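PDB 5KZT: Peptide/nickel transport system substrate-binding protein from Listeria monocytogenes serotype 1/2a, which binds peptides as an OppA-type extracellular solute-binding protein and probably delivers them to a membrane transporter for uptake. Local coordinates for residues L299-K303 and H343-V348; L250-A256 and T309-N313; Y156-L160 and D428-S433; A351-W355 and N393-L397. All blocks are in the same frame, centred on the assembly; numbering follows the deposited sequence.

Contact 1: L299-K303 and H343-V348; sequences LAIDK and HLEYDV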
loop_
_atom_site.group_PDB
_atom_site.type_symbol
_atom_site.label_atom_id
_atom_site.label_comp_id
_atom_site.label_asym_id
_atom_site.label_seq_id
_atom_site.Cartn_x
_atom_site.Cartn_y
_atom_site.Cartn_z
ATOM N N LEU A 299 -2.572 24.138 5.231
ATOM C CA LEU A 299 -3.696 24.947 4.796
ATOM C C LEU A 299 -3.381 25.834 3.602
ATOM O O LEU A 299 -4.286 26.492 3.085
ATOM C CB LEU A 299 -4.221 25.782 5.956
ATOM C CG LEU A 299 -4.704 25.035 7.196
ATOM C CD1 LEU A 299 -5.222 26.057 8.193
ATOM C CD2 LEU A 299 -5.779 24.013 6.888
ATOM N N ALA A 300 -2.133 25.836 3.133
ATOM C CA ALA A 300 -1.707 26.748 2.076
ATOM C C ALA A 300 -1.709 26.103 0.689
ATOM O O ALA A 300 -1.230 26.727 -0.259
ATOM C CB ALA A 300 -0.328 27.311 2.393
ATOM N N ILE A 301 -2.251 24.889 0.555
ATOM C CA ILE A 301 -2.250 24.173 -0.727
ATOM C C ILE A 301 -3.671 24.087 -1.290
ATOM O O ILE A 301 -4.554 23.444 -0.718
ATOM C CB ILE A 301 -1.604 22.783 -0.614
ATOM C CG1 ILE A 301 -0.145 22.925 -0.152
ATOM C CG2 ILE A 301 -1.638 22.046 -1.955
ATOM C CD1 ILE A 301 0.521 21.639 0.312
ATOM N N ASP A 302 -3.880 24.744 -2.427
ATOM C CA ASP A 302 -5.156 24.689 -3.127
ATOM C C ASP A 302 -5.364 23.278 -3.671
ATOM O O ASP A 302 -4.928 22.957 -4.786
ATOM C CB ASP A 302 -5.203 25.731 -4.256
ATOM C CG ASP A 302 -6.591 25.879 -4.863
ATOM O OD1 ASP A 302 -7.456 25.000 -4.654
ATOM O OD2 ASP A 302 -6.829 26.887 -5.545
ATOM N N LYS A 303 -6.048 22.446 -2.892
ATOM C CA LYS A 303 -6.210 21.014 -3.237
ATOM C C LYS A 303 -7.032 20.840 -4.519
ATOM O O LYS A 303 -6.753 19.952 -5.328
ATOM C CB LYS A 303 -6.886 20.220 -2.122
ATOM C CG LYS A 303 -6.315 20.432 -0.730
ATOM C CD LYS A 303 -6.898 19.457 0.265
ATOM C CE LYS A 303 -6.538 19.867 1.683
ATOM N NZ LYS A 303 -6.954 18.853 2.683
ATOM N N HIS A 343 -11.673 17.956 7.501
ATOM C CA HIS A 343 -10.590 18.469 8.324
ATOM C C HIS A 343 -9.564 19.198 7.474
ATOM O O HIS A 343 -9.353 18.825 6.318
ATOM C CB HIS A 343 -9.901 17.307 9.029
ATOM C CG HIS A 343 -10.844 16.411 9.742
ATOM N ND1 HIS A 343 -11.191 16.597 11.061
ATOM C CD2 HIS A 343 -11.545 15.337 9.312
ATOM C CE1 HIS A 343 -12.059 15.667 11.415
ATOM N NE2 HIS A 343 -12.297 14.895 10.370
ATOM N N LEU A 344 -8.935 20.226 8.052
ATOM C CA LEU A 344 -7.821 20.958 7.422
ATOM C C LEU A 344 -8.110 21.350 5.961
ATOM O O LEU A 344 -7.382 20.978 5.027
ATOM C CB LEU A 344 -6.518 20.146 7.497
ATOM C CG LEU A 344 -6.080 19.685 8.897
ATOM C CD1 LEU A 344 -4.922 18.690 8.769
ATOM C CD2 LEU A 344 -5.708 20.841 9.799
ATOM N N GLU A 345 -9.194 22.094 5.794
ATOM C CA GLU A 345 -9.593 22.613 4.494
ATOM C C GLU A 345 -8.691 23.757 4.049
ATOM O O GLU A 345 -8.299 24.597 4.856
ATOM C CB GLU A 345 -11.055 23.067 4.522
ATOM C CG GLU A 345 -12.025 21.912 4.738
ATOM C CD GLU A 345 -13.480 22.348 4.728
ATOM O OE1 GLU A 345 -14.020 22.604 3.642
ATOM O OE2 GLU A 345 -14.089 22.409 5.810
ATOM N N TYR A 346 -8.378 23.782 2.761
ATOM C CA TYR A 346 -7.626 24.877 2.150
ATOM C C TYR A 346 -8.134 26.255 2.557
ATOM O O TYR A 346 -9.312 26.562 2.370
ATOM C CB TYR A 346 -7.695 24.747 0.640
ATOM C CG TYR A 346 -7.146 25.927 -0.143
ATOM C CD1 TYR A 346 -5.797 26.280 -0.062
ATOM C CD2 TYR A 346 -7.974 26.675 -0.982
ATOM C CE1 TYR A 346 -5.290 27.342 -0.790
ATOM C CE2 TYR A 346 -7.472 27.731 -1.718
ATOM C CZ TYR A 346 -6.144 28.062 -1.620
ATOM O OH TYR A 346 -5.667 29.106 -2.360
ATOM N N ASP A 347 -7.229 27.069 3.093
ATOM C CA ASP A 347 -7.556 28.406 3.614
ATOM C C ASP A 347 -6.263 29.225 3.726
ATOM O O ASP A 347 -5.521 29.079 4.696
ATOM C CB ASP A 347 -8.247 28.271 4.987
ATOM C CG ASP A 347 -8.846 29.577 5.502
ATOM O OD1 ASP A 347 -8.210 30.654 5.412
ATOM O OD2 ASP A 347 -9.977 29.511 6.036
ATOM N N VAL A 348 -5.994 30.084 2.743
ATOM C CA VAL A 348 -4.744 30.851 2.733
ATOM C C VAL A 348 -4.634 31.759 3.977
ATOM O O VAL A 348 -3.565 31.827 4.602
ATOM C CB VAL A 348 -4.542 31.658 1.425
ATOM C CG1 VAL A 348 -3.267 32.497 1.490
ATOM C CG2 VAL A 348 -4.477 30.725 0.212
#

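Contact 2: L250-A256 and T309-N313; sequences LSADYAA and TVLKN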
loop_
_atom_site.group_PDB
_atom_site.type_symbol
_atom_site.label_atom_id
_atom_site.label_comp_id
_atom_site.label_asym_id
_atom_site.label_seq_id
_atom_site.Cartn_x
_atom_site.Cartn_y
_atom_site.Cartn_z
ATOM N N LEU A 250 -2.170 7.414 -17.949
ATOM C CA LEU A 250 -2.248 8.775 -18.481
ATOM C C LEU A 250 -2.312 9.742 -17.319
ATOM O O LEU A 250 -3.120 9.573 -16.435
ATOM C CB LEU A 250 -3.523 8.977 -19.313
ATOM C CG LEU A 250 -3.756 8.004 -20.470
ATOM C CD1 LEU A 250 -5.171 8.169 -20.993
ATOM C CD2 LEU A 250 -2.730 8.212 -21.571
ATOM N N SER A 251 -1.500 10.778 -17.355
ATOM C CA SER A 251 -1.516 11.775 -16.304
ATOM C C SER A 251 -1.655 13.178 -16.893
ATOM O O SER A 251 -1.320 13.396 -18.063
ATOM C CB SER A 251 -0.244 11.627 -15.496
ATOM O OG SER A 251 -0.042 12.782 -14.748
ATOM N N ALA A 252 -2.198 14.097 -16.084
ATOM C CA ALA A 252 -2.299 15.522 -16.419
ATOM C C ALA A 252 -2.895 15.733 -17.831
ATOM O O ALA A 252 -3.947 15.170 -18.122
ATOM C CB ALA A 252 -0.928 16.201 -16.236
ATOM N N ASP A 253 -2.232 16.476 -18.716
ATOM C CA ASP A 253 -2.793 16.740 -20.046
ATOM C C ASP A 253 -2.978 15.493 -20.917
ATOM O O ASP A 253 -3.858 15.476 -21.767
ATOM C CB ASP A 253 -1.962 17.796 -20.793
ATOM C CG ASP A 253 -1.913 19.111 -20.057
ATOM O OD1 ASP A 253 -2.950 19.529 -19.492
ATOM O OD2 ASP A 253 -0.828 19.731 -20.025
ATOM N N TYR A 254 -2.171 14.458 -20.720
ATOM C CA TYR A 254 -2.371 13.212 -21.453
ATOM C C TYR A 254 -3.701 12.524 -21.098
ATOM O O TYR A 254 -4.324 11.900 -21.953
ATOM C CB TYR A 254 -1.210 12.244 -21.235
ATOM C CG TYR A 254 0.051 12.661 -21.927
ATOM C CD1 TYR A 254 0.248 12.364 -23.280
ATOM C CD2 TYR A 254 1.058 13.348 -21.249
ATOM C CE1 TYR A 254 1.410 12.737 -23.937
ATOM C CE2 TYR A 254 2.231 13.720 -21.897
ATOM C CZ TYR A 254 2.395 13.411 -23.242
ATOM O OH TYR A 254 3.542 13.774 -23.907
ATOM N N ALA A 255 -4.126 12.628 -19.842
ATOM C CA ALA A 255 -5.426 12.097 -19.437
ATOM C C ALA A 255 -6.524 12.949 -20.074
ATOM O O ALA A 255 -7.431 12.423 -20.742
ATOM C CB ALA A 255 -5.564 12.105 -17.929
ATOM N N ALA A 256 -6.415 14.267 -19.882
ATOM C CA ALA A 256 -7.413 15.208 -20.370
ATOM C C ALA A 256 -7.585 15.133 -21.881
ATOM O O ALA A 256 -8.706 15.237 -22.369
ATOM C CB ALA A 256 -7.062 16.620 -19.946
ATOM N N THR A 309 -5.256 20.454 -12.067
ATOM C CA THR A 309 -4.094 20.883 -12.842
ATOM C C THR A 309 -3.089 19.760 -12.998
ATOM O O THR A 309 -2.661 19.458 -14.106
ATOM C CB THR A 309 -3.406 22.082 -12.145
ATOM O OG1 THR A 309 -4.377 23.123 -11.970
ATOM C CG2 THR A 309 -2.208 22.612 -12.955
ATOM N N VAL A 310 -2.700 19.154 -11.888
ATOM C CA VAL A 310 -1.644 18.137 -11.899
ATOM C C VAL A 310 -2.146 16.743 -12.283
ATOM O O VAL A 310 -1.470 16.047 -13.028
ATOM C CB VAL A 310 -0.914 18.092 -10.540
ATOM C CG1 VAL A 310 0.084 16.934 -10.473
ATOM C CG2 VAL A 310 -0.238 19.432 -10.277
ATOM N N LEU A 311 -3.305 16.340 -11.777
ATOM C CA LEU A 311 -3.796 14.965 -11.947
ATOM C C LEU A 311 -4.722 14.769 -13.149
ATOM O O LEU A 311 -4.417 13.994 -14.049
ATOM C CB LEU A 311 -4.484 14.501 -10.663
ATOM C CG LEU A 311 -3.539 14.429 -9.453
ATOM C CD1 LEU A 311 -4.306 14.044 -8.208
ATOM C CD2 LEU A 311 -2.393 13.453 -9.671
ATOM N N LYS A 312 -5.849 15.468 -13.152
ATOM C CA LYS A 312 -6.797 15.450 -14.278
ATOM C C LYS A 312 -7.215 14.038 -14.686
ATOM O O LYS A 312 -7.334 13.745 -15.884
ATOM C CB LYS A 312 -6.206 16.181 -15.495
ATOM C CG LYS A 312 -5.931 17.665 -15.274
ATOM C CD LYS A 312 -5.656 18.341 -16.616
ATOM C CE LYS A 312 -5.503 19.837 -16.467
ATOM N NZ LYS A 312 -5.041 20.485 -17.719
ATOM N N ASN A 313 -7.430 13.171 -13.702
ATOM C CA ASN A 313 -7.570 11.743 -13.964
ATOM C C ASN A 313 -8.696 11.111 -13.168
ATOM O O ASN A 313 -8.716 9.894 -12.990
ATOM C CB ASN A 313 -6.233 11.032 -13.663
ATOM C CG ASN A 313 -5.818 11.134 -12.206
ATOM O OD1 ASN A 313 -6.560 11.634 -11.370
ATOM N ND2 ASN A 313 -4.614 10.659 -11.896
HETATM O O HOH W 1 -3.572 8.801 -13.903
#

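Contact 3: Y156-L160 and D428-S433; sequences YINSL and DYQDPS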
loop_
_atom_site.group_PDB
_atom_site.type_symbol
_atom_site.label_atom_id
_atom_site.label_comp_id
_atom_site.label_asym_id
_atom_site.label_seq_id
_atom_site.Cartn_x
_atom_site.Cartn_y
_atom_site.Cartn_z
ATOM N N TYR A 156 -12.198 -9.009 9.829
ATOM C CA TYR A 156 -11.489 -8.942 8.535
ATOM C C TYR A 156 -10.346 -9.959 8.462
ATOM O O TYR A 156 -9.442 -9.842 7.606
ATOM C CB TYR A 156 -10.936 -7.516 8.276
ATOM C CG TYR A 156 -10.240 -6.874 9.469
ATOM C CD1 TYR A 156 -8.926 -7.175 9.779
ATOM C CD2 TYR A 156 -10.916 -5.973 10.283
ATOM C CE1 TYR A 156 -8.298 -6.595 10.872
ATOM C CE2 TYR A 156 -10.305 -5.392 11.380
ATOM C CZ TYR A 156 -9.001 -5.686 11.659
ATOM O OH TYR A 156 -8.403 -5.123 12.751
ATOM N N ILE A 157 -10.368 -10.961 9.342
ATOM C CA ILE A 157 -9.286 -11.938 9.382
ATOM C C ILE A 157 -9.022 -12.614 8.029
ATOM O O ILE A 157 -7.876 -12.859 7.682
ATOM C CB ILE A 157 -9.491 -12.986 10.499
ATOM C CG1 ILE A 157 -8.220 -13.821 10.698
ATOM C CG2 ILE A 157 -10.688 -13.879 10.222
ATOM C CD1 ILE A 157 -7.023 -13.046 11.194
ATOM N N ASN A 158 -10.067 -12.905 7.270
ATOM C CA ASN A 158 -9.869 -13.530 5.959
ATOM C C ASN A 158 -9.157 -12.589 4.961
ATOM O O ASN A 158 -8.456 -13.060 4.051
ATOM C CB ASN A 158 -11.186 -14.023 5.389
ATOM C CG ASN A 158 -11.779 -15.165 6.187
ATOM O OD1 ASN A 158 -11.163 -15.699 7.129
ATOM N ND2 ASN A 158 -12.994 -15.546 5.828
ATOM N N SER A 159 -9.331 -11.277 5.128
ATOM C CA SER A 159 -8.579 -10.285 4.325
ATOM C C SER A 159 -7.087 -10.290 4.685
ATOM O O SER A 159 -6.213 -10.157 3.816
ATOM C CB SER A 159 -9.165 -8.882 4.488
ATOM O OG SER A 159 -10.523 -8.806 4.082
ATOM N N LEU A 160 -6.796 -10.471 5.977
ATOM C CA LEU A 160 -5.395 -10.671 6.390
ATOM C C LEU A 160 -4.827 -11.944 5.771
ATOM O O LEU A 160 -3.710 -11.923 5.231
ATOM C CB LEU A 160 -5.229 -10.671 7.908
ATOM C CG LEU A 160 -5.691 -9.386 8.619
ATOM C CD1 LEU A 160 -5.561 -9.480 10.135
ATOM C CD2 LEU A 160 -4.914 -8.167 8.125
ATOM N N ASP A 428 -5.405 -2.164 3.073
ATOM C CA ASP A 428 -5.099 -3.606 3.064
ATOM C C ASP A 428 -6.285 -4.481 3.464
ATOM O O ASP A 428 -6.220 -5.690 3.293
ATOM C CB ASP A 428 -3.918 -3.883 3.991
ATOM C CG ASP A 428 -2.707 -3.045 3.637
ATOM O OD1 ASP A 428 -2.510 -2.762 2.440
ATOM O OD2 ASP A 428 -1.979 -2.622 4.549
ATOM N N TYR A 429 -7.345 -3.850 3.982
ATOM C CA TYR A 429 -8.603 -4.496 4.315
ATOM C C TYR A 429 -9.634 -3.396 4.544
ATOM O O TYR A 429 -9.259 -2.231 4.675
ATOM C CB TYR A 429 -8.463 -5.377 5.563
ATOM C CG TYR A 429 -7.904 -4.666 6.776
ATOM C CD1 TYR A 429 -6.525 -4.582 6.995
ATOM C CD2 TYR A 429 -8.760 -4.145 7.745
ATOM C CE1 TYR A 429 -6.010 -3.945 8.121
ATOM C CE2 TYR A 429 -8.262 -3.521 8.869
ATOM C CZ TYR A 429 -6.888 -3.407 9.048
ATOM O OH TYR A 429 -6.447 -2.774 10.179
ATOM N N GLN A 430 -10.902 -3.777 4.640
ATOM C CA GLN A 430 -12.002 -2.820 4.595
ATOM C C GLN A 430 -12.492 -2.394 5.983
ATOM O O GLN A 430 -13.503 -2.860 6.473
ATOM C CB GLN A 430 -13.141 -3.361 3.714
ATOM C CG GLN A 430 -14.092 -2.268 3.259
ATOM C CD GLN A 430 -15.277 -2.805 2.496
ATOM O OE1 GLN A 430 -15.125 -3.713 1.659
ATOM N NE2 GLN A 430 -16.492 -2.248 2.778
ATOM N N ASP A 431 -11.742 -1.490 6.589
ATOM C CA ASP A 431 -12.031 -0.969 7.920
ATOM C C ASP A 431 -11.159 0.284 8.063
ATOM O O ASP A 431 -10.072 0.330 7.482
ATOM C CB ASP A 431 -11.653 -2.030 8.970
ATOM C CG ASP A 431 -11.945 -1.595 10.399
ATOM O OD1 ASP A 431 -13.063 -1.843 10.884
ATOM O OD2 ASP A 431 -11.062 -1.009 11.048
ATOM N N PRO A 432 -11.613 1.312 8.822
ATOM C CA PRO A 432 -10.799 2.522 8.947
ATOM C C PRO A 432 -9.401 2.326 9.548
ATOM O O PRO A 432 -8.490 3.100 9.251
ATOM C CB PRO A 432 -11.641 3.411 9.872
ATOM C CG PRO A 432 -13.036 2.939 9.687
ATOM C CD PRO A 432 -12.903 1.455 9.533
ATOM N N SER A 433 -9.244 1.294 10.373
ATOM C CA SER A 433 -7.971 1.002 11.030
ATOM C C SER A 433 -6.809 0.779 10.076
ATOM O O SER A 433 -5.668 1.071 10.439
ATOM C CB SER A 433 -8.105 -0.190 11.988
ATOM O OG SER A 433 -8.417 -1.393 11.297
HETATM O O HOH W 2 -6.209 -8.078 2.029
HETATM O O HOH W 3 -11.853 -6.501 4.392
#

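Contact 4: A351-W355 and N393-L397; sequences AQKAW and NLDGL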
loop_
_atom_site.group_PDB
_atom_site.type_symbol
_atom_site.label_atom_id
_atom_site.label_comp_id
_atom_site.label_asym_id
_atom_site.label_seq_id
_atom_site.Cartn_x
_atom_site.Cartn_y
_atom_site.Cartn_z
ATOM N N ALA A 351 -3.916 29.718 7.044
ATOM C CA ALA A 351 -2.515 29.285 6.852
ATOM C C ALA A 351 -1.499 30.362 7.240
ATOM O O ALA A 351 -0.505 30.082 7.911
ATOM C CB ALA A 351 -2.272 28.868 5.408
ATOM N N GLN A 352 -1.758 31.581 6.793
ATOM C CA GLN A 352 -0.885 32.727 7.049
ATOM C C GLN A 352 -0.890 33.128 8.531
ATOM O O GLN A 352 0.146 33.507 9.060
ATOM C CB GLN A 352 -1.260 33.914 6.134
ATOM C CG GLN A 352 -0.841 33.665 4.688
ATOM C CD GLN A 352 -1.424 34.641 3.675
ATOM O OE1 GLN A 352 -2.384 35.370 3.951
ATOM N NE2 GLN A 352 -0.835 34.653 2.477
ATOM N N LYS A 353 -2.048 33.023 9.182
ATOM C CA LYS A 353 -2.156 33.193 10.636
ATOM C C LYS A 353 -1.239 32.195 11.378
ATOM O O LYS A 353 -0.441 32.595 12.227
ATOM C CB LYS A 353 -3.616 33.019 11.104
ATOM C CG LYS A 353 -3.810 33.233 12.603
ATOM C CD LYS A 353 -5.253 33.108 13.073
ATOM C CE LYS A 353 -5.398 33.765 14.445
ATOM N NZ LYS A 353 -6.532 33.226 15.245
ATOM N N ALA A 354 -1.361 30.913 11.040
ATOM C CA ALA A 354 -0.511 29.871 11.626
ATOM C C ALA A 354 0.967 30.102 11.307
ATOM O O ALA A 354 1.824 29.915 12.161
ATOM C CB ALA A 354 -0.941 28.488 11.135
ATOM N N TRP A 355 1.262 30.496 10.068
ATOM C CA TRP A 355 2.637 30.773 9.647
ATOM C C TRP A 355 3.293 31.880 10.489
ATOM O O TRP A 355 4.387 31.679 11.027
ATOM C CB TRP A 355 2.645 31.136 8.163
ATOM C CG TRP A 355 3.969 31.466 7.566
ATOM C CD1 TRP A 355 4.326 32.653 7.019
ATOM C CD2 TRP A 355 5.085 30.591 7.387
ATOM N NE1 TRP A 355 5.598 32.590 6.521
ATOM C CE2 TRP A 355 6.094 31.333 6.740
ATOM C CE3 TRP A 355 5.330 29.247 7.702
ATOM C CZ2 TRP A 355 7.335 30.796 6.429
ATOM C CZ3 TRP A 355 6.567 28.712 7.393
ATOM C CH2 TRP A 355 7.556 29.486 6.763
ATOM N N ASN A 393 2.394 31.727 -1.000
ATOM C CA ASN A 393 1.455 31.976 0.107
ATOM C C ASN A 393 2.127 32.270 1.463
ATOM O O ASN A 393 1.538 32.967 2.286
ATOM C CB ASN A 393 0.463 30.803 0.269
ATOM C CG ASN A 393 -0.584 30.740 -0.853
ATOM O OD1 ASN A 393 -0.980 31.754 -1.395
ATOM N ND2 ASN A 393 -1.062 29.538 -1.162
ATOM N N LEU A 394 3.336 31.744 1.679
ATOM C CA LEU A 394 4.013 31.828 2.964
ATOM C C LEU A 394 5.369 32.545 2.849
ATOM O O LEU A 394 6.395 31.918 2.570
ATOM C CB LEU A 394 4.194 30.420 3.532
ATOM C CG LEU A 394 2.933 29.584 3.746
ATOM C CD1 LEU A 394 3.342 28.276 4.387
ATOM C CD2 LEU A 394 1.912 30.296 4.622
ATOM N N ASP A 395 5.362 33.854 3.108
ATOM C CA ASP A 395 6.532 34.732 2.916
ATOM C C ASP A 395 7.693 34.291 3.793
ATOM O O ASP A 395 7.527 34.132 5.002
ATOM C CB ASP A 395 6.193 36.188 3.267
ATOM C CG ASP A 395 5.141 36.811 2.345
ATOM O OD1 ASP A 395 4.912 36.316 1.227
ATOM O OD2 ASP A 395 4.535 37.826 2.750
ATOM N N GLY A 396 8.860 34.113 3.176
ATOM C CA GLY A 396 10.060 33.631 3.859
ATOM C C GLY A 396 10.251 32.121 3.826
ATOM O O GLY A 396 11.168 31.603 4.449
ATOM N N LEU A 397 9.396 31.402 3.108
ATOM C CA LEU A 397 9.522 29.950 2.987
ATOM C C LEU A 397 10.195 29.617 1.660
ATOM O O LEU A 397 9.751 30.072 0.601
ATOM C CB LEU A 397 8.146 29.278 3.076
ATOM C CG LEU A 397 8.130 27.748 2.975
ATOM C CD1 LEU A 397 8.839 27.086 4.142
ATOM C CD2 LEU A 397 6.705 27.235 2.882
#

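Contact 1: L299-K303 and H343-V348
The backbones of Leu299 and Tyr346 come together with their CA atoms 4.7 Å apart, and Asp347 N donates to Leu299 O at 3.0 Å. This bond is nearly straight at hydrogen (168°) and lies in the carbonyl plane. Beside it, the ring of Tyr346 lies with one face against Asp302. Asp302 CA stands over the ring centre, 3.5 Å from the centroid, in a CH-pi contact. The Asp302 carboxylate stacks over the same ring, the two planes 10° apart, with CG nearest CE2. Tyr346 reaches this place because its CG is anti to the backbone N (chi1 171°). Its CD1 passes 3.2 Å from Ile301 O, at an oblique approach. Both segments are loops that lead into helices of this family 5 solute-binding protein. Asp302 is the N-cap of helix 303-311, and its OD1 accepts from Ser305 N. Asp347 is the N-cap of helix 348-362, and its OD1 accepts from Glu350 N. The contact therefore joins two helix starts. Leu299 reaches along the second loop with one methyl, and CD2 lies 3.3 Å from Glu345 O and 4.0 Å from Leu344 CB. The extended chain of Lys303 carries NZ to Leu344 O at 3.2 Å, with the donor tilted from the carbonyl plane. Lys303 NZ also donates to Pro493 O and Ala318 O, so three backbone carbonyls hold the buried ammonium. Leu344 O in turn accepts from Gln492 NE2.

Contact 2: L250-A256 and T309-N313
Lys312 lies against the short helix 252-256, and its side chain can be traced atom by atom. CB sits 3.6 Å from Ala252 O. CG is anti to the carbonyl carbon (chi1 -63°), and from there the chain runs extended. Lys312 CD passes 4.0 Å from Ala256 CB. The carbonyl of Ala252 is about as close to it. CE comes 4.0 Å from Asp253 OD1. NZ ends in a salt bridge to that same oxygen at 2.9 Å, meeting it nearly along its C-O bond direction. The aliphatic part is thus laid on this helix, while the charge is paired on an exposed aspartate. Lys312 has positive phi and is the residue where the chain leaves helix 303-311. Just before it, Leu311 O accepts from Ala252 N at 3.0 Å. That bond is bent (137° at hydrogen), and the donor stands above the carbonyl plane. Ala255 CB presses on Lys312 O at 3.2 Å. A water bridges the segments, giving a hydrogen bond to Leu250 O and taking one from Asn313 ND2. Asn313 OD1 bonds to Ser315 OG. The side chain of Leu311 packs on a basic side chain of the bound peptide. Around the contact, helix 377-393 touches Ala252 and Val310 through Asn378, and strand 491-503 pairs with Leu250 at Ala500, while Tyr264 of strand 264-277 packs against Ala255.

Contact 3: Y156-L160 and D428-S433
Tyr429 and Tyr156 form a face-to-face stack, which joins the start of helix 157-161 to the loop after strand 420-425. The fold is that of periplasmic-type solute-binding proteins, and Asp428 of this loop bonds through OD1 to the backbone of the bound peptide and through OD2 to Tyr113 OH. The ring centroids are 4.1 Å apart and the planes 19° apart. Tyr429 CE2 lies over the centre of the Tyr156 ring, and Tyr156 CD1 lies over Tyr429 nearer its rim. Both tyrosines hold CG between the backbone N and the carbonyl carbon (chi1 45° and 54°), which turns the rings to face each other. Beside the stack, Ser159 CB touches Tyr429 CB at 3.7 Å. Leu160 CD2 reaches Tyr429 CD1 at 4.1 Å, its side chain alongside and pointing the same way. Two waters bridge the segments: one donates to Ser159 O and Asp428 O, and the other links Ser159 OG to Gln430 N. Asp431, which also pairs with Arg473, caps the turn before helix 433-436 with two bonds from Ser433. Ser433 OG at 2.7 Å and Ser433 N at 3.0 Å reach Asp431 OD2 from opposite faces of its carboxylate.

Contact 4: A351-W355 and N393-L397
Trp355 lays one indole face on Leu394 and turns its N-H edge to the next carbonyl of the same turn. Leu394 CB stands over the five-membered ring, 3.8 Å from its centroid and 9° off the normal, in a CH-pi contact. The two methyls of Leu394 spread over the same side chain. CD2 lies 3.7 Å from Trp355 CB, and CD1 lies 4.0 Å from Trp355 CE3. At the edge, Trp355 NE1 donates to Asp395 O at 2.9 Å. The acceptor is in the ring plane, but seen from Asp395 the donor stands above the carbonyl plane. At the far end of the indole, CH2 meets Leu397 CB at 3.7 Å, at an oblique approach. Trp355 CG is anti to the backbone N (chi1 179°), which sends the ring from helix 348-362 across to this turn. The turn is a type II beta turn from Leu394 to Leu397, with Gly396 at its positive-phi position. It connects helix 377-393 to strand 397-404. One helical turn before Trp355, Gln352 extends to the end of helix 377-393. Its NE2 donates to Asn393 O at 2.9 Å, nearly straight at 169°, on a lone pair and in the amide plane of Gln352. Ile367 of strand 367-374 also packs on Trp355. The chemistry implies that two side-chain N-H groups, one on the last carbonyl of helix 377-393 and one inside the turn, pin the helix end and the turn to helix 348-362, and Leu394, between them, packs its CB and methyls on the indole.

From the N terminus, contact 3 opens first, at 156-160, and closes last, at 428-433, so the other three contacts are nested in its long loop. Contact 2 opens at 250-256. Contact 1 opens at 299-303 before contact 2 closes at 309-313, so the two cross, sharing helix 303-311. Contact 2 joins helix 252-256 to the end of that helix. Contact 1 closes at 343-348, and contact 4 follows in series, from 351-355 to 393-397. Contacts 1 and 4 touch, with centres about 12 Å apart, and together tie helices 291-299, 348-362 and 377-393. Contact 3 lies about 31 Å from contacts 1 and 2, centre to centre, and joins helix 157-161 to the loop after strand 420-425.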